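Local coordinates for protein orotidine 5'-phosphate decarboxylase (Lactobacillus acidophilus, PDB 3TFX) that probably catalyses, as a homodimer, the decarboxylation of orotidine 5'-monophosphate to UMP, the last step of de novo UMP biosynthesis, at residues Val34-Glu39 with Tyr57-Asp62; Pro6-Leu11 with Ser210-Val215. All blocks are in the same frame, centred on the assembly; numbering follows the deposited sequence.

How the contacts relate
Contact 2 joins the first strand of the parallel eight-stranded TIM barrel to the last, across 198 intervening residues; contact 1, nested inside that loop, joins the second to the third. Their centres lie about 11 Å apart, and they meet because strands 7-10 and 33-36 are neighbours: Lys-35 N lies 2.7 Å from Val-9 O, and Lys-35 O 2.9 Å from Leu-11 N. Lys-35 and Asp-62 of contact 1 are predicted substrate-binding residues, whereas Ala-10 of contact 2 lies beside Gly-216, another predicted one.

Contact 1: Val34-Glu39 with Tyr57-Asp62; sequences VKVGME and YKIFLD
Lys-35 and Phe-60 both set CG anti to the backbone N (chi1 -175° and 172°), so that the two side chains run side by side from paired strands, and bends of the lysine at chi3 (89°) and again at chi4 carry its amine to Asp-62. On the way the aliphatic part of Lys-35 lies over one face of the Phe-60 ring: CG makes a CH-pi contact, and CD sits 3.4 Å from Phe-60 CD2. The amine ends in a salt bridge, Lys-35 NZ to Asp-62 OD2 at 2.8 Å, which uses the anti lone pair of that oxygen. Asp-62 OD1 is taken up by Lys-64, the predicted proton donor, and by Thr-88, so both oxygens are engaged. This charged row belongs to the interior of a TIM barrel, at the C-terminal end of parallel strands, where such enzymes place their active sites. Behind it, Val-34 O accepts from Phe-60 N (2.8 Å) and Val-36 O from Asp-62 N (2.9 Å). On the outward face, Val-34 CG2 meets Ile-59 CG1 at 3.9 Å and Val-36 CG2 touches Ile-59 CG2 and Leu-61 CD1; helix 46-54 packs on Ile-59 and Leu-61. Beyond the strand, Gly-37 occupies the N-cap position of the helix that follows, and a water accepts from Met-38 N while donating to Asp-62 O at 2.6 Å.

Contact 2: Pro6-Leu11 with Ser210-Val215; sequences PVIVAL and SSAIVV
Val-7 and Ile-213 point the same way from paired parallel strands, and their branches make the face turned to helix 225-236 dense. Val-7 CG2 lies 3.9 Å from Ile-213 CD1, and Val-7 CG1, anti to the backbone N (chi1 176°), reaches across to Val-215 CG2 at 4.0 Å. An alanine at Val-7 would lose both methyls and is likely to open a gap beside Ile-213 and Val-215. On the barrel's inner face Ala-10 CB meets Val-214 CG2 at 3.7 Å, close to the predicted substrate site. The backbone ladder is firm here: Ile-8 N to Ile-213 O and Val-215 N to Ile-8 O both measure 2.9 Å, and Ala-10 N donates to Val-215 O. Toward the start of the strands the fit slackens. Ile-213 N reaches Pro-6 O only weakly, at 3.3 Å, and the partly exposed Pro-6 ring rests its CD on Ser-211 O and touches Ala-212 CB at 4.0 Å. These two strands close the barrel seam: helix 225-236 packs on Val-7, Val-9 and Ile-213, and the hydroxyl of Tyr-229 on that helix hydrogen-bonds to Val-7 O, while strand 33-36 borders the first strand and Tyr-181 and Thr-183 of strand 180-183 border the last.

Contact 1: Val34-Glu39 with Tyr57-Asp62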
loop_
_atom_site.group_PDB
_atom_site.type_symbol
_atom_site.label_atom_id
_atom_site.label_comp_id
_atom_site.label_asym_id
_atom_site.label_seq_id
_atom_site.Cartn_x
_atom_site.Cartn_y
_atom_site.Cartn_z
ATOM N N VAL A 34 -17.805 7.072 -2.940
ATOM C CA VAL A 34 -16.587 7.880 -2.945
ATOM C C VAL A 34 -15.310 7.042 -2.916
ATOM O O VAL A 34 -15.326 5.875 -2.503
ATOM C CB VAL A 34 -16.549 8.910 -1.775
ATOM C CG1 VAL A 34 -17.699 9.902 -1.891
ATOM C CG2 VAL A 34 -16.553 8.197 -0.425
ATOM N N LYS A 35 -14.209 7.656 -3.352
ATOM C CA LYS A 35 -12.892 7.030 -3.286
ATOM C C LYS A 35 -11.981 7.824 -2.369
ATOM O O LYS A 35 -11.783 9.018 -2.582
ATOM C CB LYS A 35 -12.235 6.952 -4.672
ATOM C CG LYS A 35 -10.881 6.193 -4.680
ATOM C CD LYS A 35 -10.282 6.126 -6.064
ATOM C CE LYS A 35 -9.386 7.315 -6.371
ATOM N NZ LYS A 35 -7.933 6.989 -6.208
ATOM N N VAL A 36 -11.427 7.154 -1.365
ATOM C CA VAL A 36 -10.364 7.721 -0.524
ATOM C C VAL A 36 -9.120 6.832 -0.524
ATOM O O VAL A 36 -9.201 5.604 -0.640
ATOM C CB VAL A 36 -10.845 7.996 0.917
ATOM C CG1 VAL A 36 -11.780 9.200 0.927
ATOM C CG2 VAL A 36 -11.553 6.780 1.502
ATOM N N GLY A 37 -7.970 7.470 -0.425
ATOM C CA GLY A 37 -6.707 6.776 -0.517
ATOM C C GLY A 37 -5.920 6.959 0.750
ATOM O O GLY A 37 -6.491 7.212 1.812
HETATM N N MSE A 38 -4.606 6.819 0.623
HETATM C CA MSE A 38 -3.664 7.039 1.724
HETATM C C MSE A 38 -3.821 8.390 2.408
HETATM O O MSE A 38 -3.751 8.468 3.623
HETATM C CB MSE A 38 -2.233 6.981 1.202
HETATM C CG MSE A 38 -1.690 5.618 1.056
HETATM SE SE MSE A 38 0.046 5.815 0.225
HETATM C CE MSE A 38 0.091 4.038 -0.596
ATOM N N GLU A 39 -3.979 9.442 1.608
ATOM C CA GLU A 39 -4.082 10.807 2.106
ATOM C C GLU A 39 -5.103 10.927 3.244
ATOM O O GLU A 39 -4.770 11.432 4.326
ATOM C CB GLU A 39 -4.375 11.798 0.962
ATOM C CG GLU A 39 -4.728 13.229 1.459
ATOM C CD GLU A 39 -4.582 14.313 0.394
ATOM O OE1 GLU A 39 -4.585 13.994 -0.818
ATOM O OE2 GLU A 39 -4.457 15.494 0.778
ATOM N N TYR A 57 -22.881 5.009 2.826
ATOM C CA TYR A 57 -21.923 5.403 1.792
ATOM C C TYR A 57 -21.227 4.167 1.214
ATOM O O TYR A 57 -20.903 3.215 1.948
ATOM C CB TYR A 57 -20.887 6.382 2.335
ATOM C CG TYR A 57 -21.414 7.781 2.605
ATOM C CD1 TYR A 57 -21.677 8.661 1.553
ATOM C CD2 TYR A 57 -21.644 8.224 3.910
ATOM C CE1 TYR A 57 -22.165 9.950 1.794
ATOM C CE2 TYR A 57 -22.131 9.511 4.164
ATOM C CZ TYR A 57 -22.397 10.362 3.098
ATOM O OH TYR A 57 -22.882 11.639 3.330
ATOM N N LYS A 58 -21.058 4.146 -0.107
ATOM C CA LYS A 58 -20.213 3.138 -0.728
ATOM C C LYS A 58 -18.803 3.737 -0.835
ATOM O O LYS A 58 -18.642 4.880 -1.273
ATOM C CB LYS A 58 -20.773 2.687 -2.078
ATOM C CG LYS A 58 -22.039 1.820 -1.979
ATOM C CD LYS A 58 -22.364 1.138 -3.314
ATOM C CE LYS A 58 -23.884 0.992 -3.570
ATOM N NZ LYS A 58 -24.596 0.030 -2.664
ATOM N N ILE A 59 -17.800 2.999 -0.372
ATOM C CA ILE A 59 -16.413 3.477 -0.371
ATOM C C ILE A 59 -15.503 2.574 -1.186
ATOM O O ILE A 59 -15.473 1.367 -0.990
ATOM C CB ILE A 59 -15.824 3.676 1.088
ATOM C CG1 ILE A 59 -16.328 4.977 1.726
ATOM C CG2 ILE A 59 -14.300 3.746 1.079
ATOM C CD1 ILE A 59 -17.676 4.854 2.370
ATOM N N PHE A 60 -14.768 3.193 -2.114
ATOM C CA PHE A 60 -13.632 2.572 -2.773
ATOM C C PHE A 60 -12.447 2.967 -1.900
ATOM O O PHE A 60 -11.988 4.103 -1.944
ATOM C CB PHE A 60 -13.544 3.095 -4.229
ATOM C CG PHE A 60 -12.301 2.693 -4.999
ATOM C CD1 PHE A 60 -11.347 1.811 -4.485
ATOM C CD2 PHE A 60 -12.096 3.209 -6.267
ATOM C CE1 PHE A 60 -10.207 1.472 -5.233
ATOM C CE2 PHE A 60 -10.970 2.875 -7.020
ATOM C CZ PHE A 60 -10.023 2.006 -6.504
ATOM N N LEU A 61 -11.987 2.040 -1.055
ATOM C CA LEU A 61 -10.807 2.295 -0.232
ATOM C C LEU A 61 -9.537 1.869 -0.965
ATOM O O LEU A 61 -9.219 0.674 -1.064
ATOM C CB LEU A 61 -10.914 1.607 1.135
ATOM C CG LEU A 61 -9.753 1.826 2.112
ATOM C CD1 LEU A 61 -9.353 3.304 2.226
ATOM C CD2 LEU A 61 -10.129 1.283 3.456
ATOM N N ASP A 62 -8.811 2.871 -1.453
ATOM C CA ASP A 62 -7.765 2.685 -2.441
ATOM C C ASP A 62 -6.370 2.800 -1.815
ATOM O O ASP A 62 -5.710 3.847 -1.909
ATOM C CB ASP A 62 -7.967 3.718 -3.552
ATOM C CG ASP A 62 -6.970 3.582 -4.700
ATOM O OD1 ASP A 62 -6.160 2.619 -4.733
ATOM O OD2 ASP A 62 -7.007 4.464 -5.578
HETATM O O HOH W 1 -3.755 5.597 -2.043
#

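Contact 2: Pro6-Leu11 with Ser210-Val215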
loop_
_atom_site.group_PDB
_atom_site.type_symbol
_atom_site.label_atom_id
_atom_site.label_comp_id
_atom_site.label_asym_id
_atom_site.label_seq_id
_atom_site.Cartn_x
_atom_site.Cartn_y
_atom_site.Cartn_z
ATOM N N PRO A 6 -21.604 2.395 -11.553
ATOM C CA PRO A 6 -21.288 3.421 -10.548
ATOM C C PRO A 6 -20.428 4.583 -11.049
ATOM O O PRO A 6 -19.549 4.393 -11.900
ATOM C CB PRO A 6 -20.487 2.652 -9.479
ATOM C CG PRO A 6 -20.390 1.253 -9.923
ATOM C CD PRO A 6 -20.798 1.180 -11.369
ATOM N N VAL A 7 -20.684 5.772 -10.508
ATOM C CA VAL A 7 -19.771 6.909 -10.647
ATOM C C VAL A 7 -19.196 7.142 -9.247
ATOM O O VAL A 7 -19.948 7.331 -8.285
ATOM C CB VAL A 7 -20.489 8.166 -11.202
ATOM C CG1 VAL A 7 -19.530 9.415 -11.246
ATOM C CG2 VAL A 7 -21.065 7.871 -12.582
ATOM N N ILE A 8 -17.871 7.092 -9.131
ATOM C CA ILE A 8 -17.206 7.161 -7.821
ATOM C C ILE A 8 -16.513 8.518 -7.654
ATOM O O ILE A 8 -15.704 8.893 -8.495
ATOM C CB ILE A 8 -16.149 6.025 -7.663
ATOM C CG1 ILE A 8 -16.822 4.644 -7.790
ATOM C CG2 ILE A 8 -15.375 6.156 -6.325
ATOM C CD1 ILE A 8 -15.870 3.490 -8.057
ATOM N N VAL A 9 -16.806 9.233 -6.567
ATOM C CA VAL A 9 -16.211 10.555 -6.379
ATOM C C VAL A 9 -14.846 10.480 -5.675
ATOM O O VAL A 9 -14.749 10.027 -4.537
ATOM C CB VAL A 9 -17.193 11.513 -5.657
ATOM C CG1 VAL A 9 -16.642 12.931 -5.612
ATOM C CG2 VAL A 9 -18.544 11.512 -6.399
ATOM N N ALA A 10 -13.794 10.916 -6.360
ATOM C CA ALA A 10 -12.456 10.900 -5.779
ATOM C C ALA A 10 -12.269 12.064 -4.823
ATOM O O ALA A 10 -12.315 13.231 -5.226
ATOM C CB ALA A 10 -11.394 10.927 -6.860
ATOM N N LEU A 11 -12.072 11.733 -3.552
ATOM C CA LEU A 11 -11.872 12.728 -2.513
ATOM C C LEU A 11 -10.401 12.772 -2.135
ATOM O O LEU A 11 -9.873 11.833 -1.535
ATOM C CB LEU A 11 -12.734 12.411 -1.285
ATOM C CG LEU A 11 -14.232 12.212 -1.515
ATOM C CD1 LEU A 11 -14.938 11.955 -0.201
ATOM C CD2 LEU A 11 -14.865 13.405 -2.242
ATOM N N SER A 210 -16.283 0.898 -19.957
ATOM C CA SER A 210 -15.929 1.065 -18.538
ATOM C C SER A 210 -17.044 0.532 -17.608
ATOM O O SER A 210 -18.230 0.786 -17.842
ATOM C CB SER A 210 -15.614 2.532 -18.233
ATOM O OG SER A 210 -15.432 2.717 -16.843
ATOM N N SER A 211 -16.670 -0.248 -16.588
ATOM C CA SER A 211 -17.646 -0.763 -15.618
ATOM C C SER A 211 -17.980 0.286 -14.568
ATOM O O SER A 211 -19.043 0.238 -13.958
ATOM C CB SER A 211 -17.103 -2.005 -14.902
ATOM O OG SER A 211 -16.557 -2.927 -15.826
ATOM N N ALA A 212 -17.043 1.204 -14.336
ATOM C CA ALA A 212 -17.159 2.227 -13.301
ATOM C C ALA A 212 -16.192 3.345 -13.622
ATOM O O ALA A 212 -15.061 3.082 -14.014
ATOM C CB ALA A 212 -16.822 1.645 -11.921
ATOM N N ILE A 213 -16.608 4.593 -13.424
ATOM C CA ILE A 213 -15.679 5.718 -13.599
ATOM C C ILE A 213 -15.407 6.379 -12.277
ATOM O O ILE A 213 -16.289 6.433 -11.420
ATOM C CB ILE A 213 -16.201 6.787 -14.617
ATOM C CG1 ILE A 213 -17.547 7.381 -14.155
ATOM C CG2 ILE A 213 -16.272 6.172 -16.009
ATOM C CD1 ILE A 213 -18.156 8.443 -15.071
ATOM N N VAL A 214 -14.189 6.880 -12.108
ATOM C CA VAL A 214 -13.924 7.777 -10.991
ATOM C C VAL A 214 -13.700 9.241 -11.420
ATOM O O VAL A 214 -12.949 9.537 -12.359
ATOM C CB VAL A 214 -12.934 7.185 -9.895
ATOM C CG1 VAL A 214 -12.241 5.890 -10.348
ATOM C CG2 VAL A 214 -11.965 8.228 -9.331
ATOM N N VAL A 215 -14.424 10.139 -10.771
ATOM C CA VAL A 215 -14.425 11.554 -11.135
ATOM C C VAL A 215 -14.013 12.331 -9.893
ATOM O O VAL A 215 -14.477 12.024 -8.791
ATOM C CB VAL A 215 -15.833 12.021 -11.656
ATOM C CG1 VAL A 215 -15.802 13.484 -12.121
ATOM C CG2 VAL A 215 -16.317 11.120 -12.803
#